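Local coordinates for Crh-like protein 5 (Neosartorya fumigata, PDB 6IBU) that cleaves chitin and transfers it to beta-1,6-glucan or to other chitin chains, cross-linking the polysaccharides of the fungal cell wall and septa, at residues A79-L91 / W200-M214. Numbering follows the deposited sequence.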
loop_
_atom_site.group_PDB
_atom_site.type_symbol
_atom_site.label_atom_id
_atom_site.label_comp_id
_atom_site.label_asym_id
_atom_site.label_seq_id
_atom_site.Cartn_x
_atom_site.Cartn_y
_atom_site.Cartn_z
ATOM N N ALA A 79 -3.053 -3.965 12.753
ATOM C CA ALA A 79 -3.144 -5.073 11.784
ATOM C C ALA A 79 -4.143 -6.118 12.284
ATOM O O ALA A 79 -4.353 -6.245 13.486
ATOM C CB ALA A 79 -1.789 -5.674 11.559
ATOM N N ALA A 80 -4.752 -6.836 11.358
ATOM C CA ALA A 80 -5.627 -7.976 11.662
ATOM C C ALA A 80 -4.750 -9.061 12.261
ATOM O O ALA A 80 -3.615 -9.260 11.837
ATOM C CB ALA A 80 -6.337 -8.433 10.411
ATOM N N PRO A 81 -5.228 -9.760 13.306
ATOM C CA PRO A 81 -4.561 -10.969 13.782
ATOM C C PRO A 81 -4.974 -12.144 12.891
ATOM O O PRO A 81 -5.731 -11.939 11.927
ATOM C CB PRO A 81 -5.101 -11.130 15.205
ATOM C CG PRO A 81 -6.505 -10.576 15.090
ATOM C CD PRO A 81 -6.449 -9.455 14.067
ATOM N N GLY A 82 -4.533 -13.344 13.252
ATOM C CA GLY A 82 -4.947 -14.580 12.571
ATOM C C GLY A 82 -3.885 -15.073 11.611
ATOM O O GLY A 82 -3.366 -14.273 10.794
ATOM N N THR A 83 -3.577 -16.357 11.719
ATOM C CA THR A 83 -2.655 -17.093 10.825
ATOM C C THR A 83 -3.052 -16.820 9.379
ATOM O O THR A 83 -4.205 -17.061 9.039
ATOM C CB THR A 83 -2.714 -18.605 11.093
ATOM O OG1 THR A 83 -2.411 -18.775 12.478
ATOM C CG2 THR A 83 -1.769 -19.390 10.206
ATOM N N GLY A 84 -2.112 -16.357 8.572
ATOM C CA GLY A 84 -2.274 -16.238 7.114
ATOM C C GLY A 84 -3.069 -15.013 6.717
ATOM O O GLY A 84 -3.235 -14.792 5.527
ATOM N N VAL A 85 -3.540 -14.220 7.659
ATOM C CA VAL A 85 -4.308 -12.990 7.332
ATOM C C VAL A 85 -3.298 -11.870 7.111
ATOM O O VAL A 85 -2.503 -11.574 8.010
ATOM C CB VAL A 85 -5.312 -12.644 8.438
ATOM C CG1 VAL A 85 -6.032 -11.345 8.128
ATOM C CG2 VAL A 85 -6.289 -13.805 8.633
ATOM N N VAL A 86 -3.351 -11.260 5.942
ATOM C CA VAL A 86 -2.407 -10.179 5.558
ATOM C C VAL A 86 -3.107 -8.830 5.730
ATOM O O VAL A 86 -4.211 -8.694 5.249
ATOM C CB VAL A 86 -1.923 -10.402 4.121
ATOM C CG1 VAL A 86 -0.890 -9.364 3.724
ATOM C CG2 VAL A 86 -1.372 -11.801 3.933
ATOM N N SER A 87 -2.464 -7.874 6.381
ATOM C CA SER A 87 -2.866 -6.449 6.423
ATOM C C SER A 87 -1.899 -5.648 5.542
ATOM O O SER A 87 -0.712 -5.636 5.866
ATOM C CB SER A 87 -2.830 -5.957 7.835
ATOM O OG SER A 87 -3.717 -6.675 8.675
ATOM N N SER A 88 -2.375 -5.040 4.458
ATOM C CA SER A 88 -1.548 -4.423 3.381
ATOM C C SER A 88 -1.742 -2.903 3.300
ATOM O O SER A 88 -2.898 -2.447 3.153
ATOM C CB SER A 88 -1.903 -5.022 2.051
ATOM O OG SER A 88 -1.687 -6.427 2.062
ATOM N N ILE A 89 -0.652 -2.140 3.300
ATOM C CA ILE A 89 -0.628 -0.708 2.874
ATOM C C ILE A 89 0.171 -0.626 1.572
ATOM O O ILE A 89 1.339 -0.956 1.595
ATOM C CB ILE A 89 -0.033 0.179 3.979
ATOM C CG1 ILE A 89 -0.804 0.060 5.292
ATOM C CG2 ILE A 89 0.072 1.621 3.522
ATOM C CD1 ILE A 89 0.001 0.475 6.486
ATOM N N VAL A 90 -0.449 -0.262 0.458
ATOM C CA VAL A 90 0.229 -0.306 -0.865
ATOM C C VAL A 90 0.197 1.065 -1.538
ATOM O O VAL A 90 -0.893 1.557 -1.783
ATOM C CB VAL A 90 -0.428 -1.344 -1.777
ATOM C CG1 VAL A 90 0.196 -1.308 -3.169
ATOM C CG2 VAL A 90 -0.342 -2.725 -1.169
ATOM N N LEU A 91 1.345 1.567 -1.965
ATOM C CA LEU A 91 1.403 2.621 -2.999
ATOM C C LEU A 91 1.643 1.915 -4.319
ATOM O O LEU A 91 2.560 1.089 -4.375
ATOM C CB LEU A 91 2.517 3.605 -2.676
ATOM C CG LEU A 91 2.302 4.394 -1.401
ATOM C CD1 LEU A 91 3.461 5.348 -1.162
ATOM C CD2 LEU A 91 0.983 5.136 -1.468
ATOM N N TRP A 200 4.441 -17.808 2.982
ATOM C CA TRP A 200 4.839 -16.404 3.207
ATOM C C TRP A 200 3.891 -15.760 4.233
ATOM O O TRP A 200 4.382 -15.084 5.135
ATOM C CB TRP A 200 4.859 -15.667 1.874
ATOM C CG TRP A 200 4.864 -14.200 2.098
ATOM C CD1 TRP A 200 5.936 -13.445 2.441
ATOM C CD2 TRP A 200 3.729 -13.328 2.073
ATOM N NE1 TRP A 200 5.553 -12.141 2.585
ATOM C CE2 TRP A 200 4.208 -12.038 2.366
ATOM C CE3 TRP A 200 2.366 -13.500 1.822
ATOM C CZ2 TRP A 200 3.371 -10.926 2.411
ATOM C CZ3 TRP A 200 1.545 -12.395 1.849
ATOM C CH2 TRP A 200 2.040 -11.131 2.148
ATOM N N ALA A 201 2.588 -16.037 4.113
ATOM C CA ALA A 201 1.513 -15.486 4.970
ATOM C C ALA A 201 1.627 -16.062 6.387
ATOM O O ALA A 201 1.063 -15.480 7.304
ATOM C CB ALA A 201 0.160 -15.733 4.343
ATOM N N GLY A 202 2.362 -17.155 6.563
ATOM C CA GLY A 202 2.565 -17.771 7.888
ATOM C C GLY A 202 1.621 -18.935 8.153
ATOM O O GLY A 202 1.577 -19.406 9.296
ATOM N N GLY A 203 0.918 -19.414 7.141
ATOM C CA GLY A 203 0.142 -20.657 7.245
ATOM C C GLY A 203 -1.257 -20.499 6.700
ATOM O O GLY A 203 -1.615 -19.394 6.312
ATOM N N LEU A 204 -2.016 -21.587 6.722
ATOM C CA LEU A 204 -3.432 -21.700 6.305
ATOM C C LEU A 204 -4.293 -20.764 7.157
ATOM O O LEU A 204 -4.102 -20.724 8.400
ATOM C CB LEU A 204 -3.846 -23.155 6.536
ATOM C CG LEU A 204 -4.900 -23.732 5.609
ATOM C CD1 LEU A 204 -4.609 -23.368 4.162
ATOM C CD2 LEU A 204 -4.955 -25.239 5.802
ATOM N N THR A 205 -5.245 -20.082 6.535
ATOM C CA THR A 205 -6.198 -19.232 7.281
ATOM C C THR A 205 -7.377 -20.100 7.692
ATOM O O THR A 205 -7.847 -20.845 6.843
ATOM C CB THR A 205 -6.643 -18.018 6.466
ATOM O OG1 THR A 205 -5.476 -17.224 6.298
ATOM C CG2 THR A 205 -7.736 -17.231 7.154
ATOM N N ASP A 206 -7.783 -19.993 8.952
ATOM C CA ASP A 206 -8.969 -20.669 9.523
ATOM C C ASP A 206 -10.062 -19.607 9.695
ATOM O O ASP A 206 -10.072 -18.955 10.746
ATOM C CB ASP A 206 -8.617 -21.349 10.850
ATOM C CG ASP A 206 -9.777 -22.125 11.456
ATOM O OD1 ASP A 206 -10.484 -22.798 10.671
ATOM O OD2 ASP A 206 -9.953 -22.067 12.700
ATOM N N TYR A 207 -10.926 -19.439 8.693
ATOM C CA TYR A 207 -11.952 -18.366 8.657
ATOM C C TYR A 207 -12.916 -18.481 9.828
ATOM O O TYR A 207 -13.318 -17.449 10.373
ATOM C CB TYR A 207 -12.729 -18.411 7.352
ATOM C CG TYR A 207 -11.844 -18.194 6.162
ATOM C CD1 TYR A 207 -11.426 -16.928 5.808
ATOM C CD2 TYR A 207 -11.423 -19.266 5.404
ATOM C CE1 TYR A 207 -10.614 -16.730 4.704
ATOM C CE2 TYR A 207 -10.613 -19.088 4.299
ATOM C CZ TYR A 207 -10.196 -17.818 3.964
ATOM O OH TYR A 207 -9.400 -17.674 2.876
ATOM N N SER A 208 -13.258 -19.704 10.219
ATOM C CA SER A 208 -14.246 -19.962 11.293
ATOM C C SER A 208 -13.707 -19.442 12.638
ATOM O O SER A 208 -14.531 -19.011 13.465
ATOM C CB SER A 208 -14.620 -21.425 11.300
ATOM O OG SER A 208 -13.607 -22.236 10.695
ATOM N N ALA A 209 -12.377 -19.413 12.831
ATOM C CA ALA A 209 -11.732 -18.931 14.077
ATOM C C ALA A 209 -11.639 -17.402 14.052
ATOM O O ALA A 209 -11.129 -16.816 15.034
ATOM C CB ALA A 209 -10.373 -19.562 14.234
ATOM N N GLY A 210 -12.157 -16.781 12.987
ATOM C CA GLY A 210 -12.203 -15.324 12.801
ATOM C C GLY A 210 -13.296 -14.648 13.642
ATOM O O GLY A 210 -13.674 -15.135 14.708
ATOM N N PRO A 211 -13.791 -13.462 13.230
ATOM C CA PRO A 211 -13.260 -12.772 12.056
ATOM C C PRO A 211 -11.979 -12.014 12.420
ATOM O O PRO A 211 -11.677 -11.805 13.578
ATOM C CB PRO A 211 -14.417 -11.842 11.678
ATOM C CG PRO A 211 -14.990 -11.460 13.031
ATOM C CD PRO A 211 -14.883 -12.715 13.877
ATOM N N TYR A 212 -11.231 -11.642 11.404
ATOM C CA TYR A 212 -9.947 -10.941 11.596
ATOM C C TYR A 212 -10.077 -9.564 11.011
ATOM O O TYR A 212 -10.429 -9.460 9.831
ATOM C CB TYR A 212 -8.836 -11.725 10.926
ATOM C CG TYR A 212 -8.843 -13.171 11.327
ATOM C CD1 TYR A 212 -8.466 -13.548 12.603
ATOM C CD2 TYR A 212 -9.212 -14.149 10.423
ATOM C CE1 TYR A 212 -8.429 -14.880 12.964
ATOM C CE2 TYR A 212 -9.189 -15.486 10.770
ATOM C CZ TYR A 212 -8.807 -15.843 12.046
ATOM O OH TYR A 212 -8.805 -17.153 12.388
ATOM N N THR A 213 -9.822 -8.551 11.830
ATOM C CA THR A 213 -10.050 -7.159 11.387
ATOM C C THR A 213 -8.782 -6.326 11.520
ATOM O O THR A 213 -8.220 -6.237 12.617
ATOM C CB THR A 213 -11.244 -6.525 12.101
ATOM O OG1 THR A 213 -12.378 -7.369 11.880
ATOM C CG2 THR A 213 -11.512 -5.139 11.563
ATOM N N MET A 214 -8.397 -5.695 10.422
ATOM C CA MET A 214 -7.369 -4.623 10.375
ATOM C C MET A 214 -8.112 -3.291 10.542
ATOM O O MET A 214 -9.216 -3.155 10.009
ATOM C CB MET A 214 -6.612 -4.708 9.042
ATOM C CG MET A 214 -6.114 -3.382 8.471
ATOM S SD MET A 214 -5.484 -3.628 6.762
ATOM C CE MET A 214 -5.205 -1.928 6.293
HETATM O O HOH W 1 -6.455 -5.900 14.836
HETATM O O HOH W 2 -6.497 -18.130 10.659
HETATM O O HOH W 3 0.444 -15.435 9.659
#
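The carbonyl O of Thr83 accepts two hydrogen bonds, one from Thr205 OG1 at 3.0 Å and one from a water. The hydroxyl arrives in the carbonyl plane on a lone pair, with a C=O...OG1 angle of 131°; chi1 of Thr205 (-66°) turns OG1 to it, opposite its own carbonyl carbon. The same water takes the N-H of Asp206 and donates to Tyr212 OH, and this phenol in turn gives its proton to Asp206 O (OH to O 2.7 Å), tying residues 205-212 to the type II turn from Gly82 to Val85. Gly82 CA and Val85 CG2 both lie against the Tyr212 ring, the CA 3.5 Å from CE1 and the methyl 3.4 Å from CD2. On the helix side Val86 CG2 meets Trp200 CZ3 at 3.6 Å, the two side chains crossing at about a right angle. Beside it, Gly84 CA makes CA-H...O contacts with the carbonyl oxygens of Ala201 and Gly203, the residues on either side of Gly202, which ends the helix in a Schellman motif. Ser87 OG, which accepts from Ala80 N at 2.9 Å, rests on Met214 CB. Ser88 OG hydrogen-bonds Glu102 OE1 and Trp186 NE1, both of chitin-binding residues. The contact thus joins the two facing sheets of the GH16 jelly roll: the beginning of strand 85-93, between 98-105 and 179-187, has the start of strand 212-223 against one face and the end of helix 195-201 against the other.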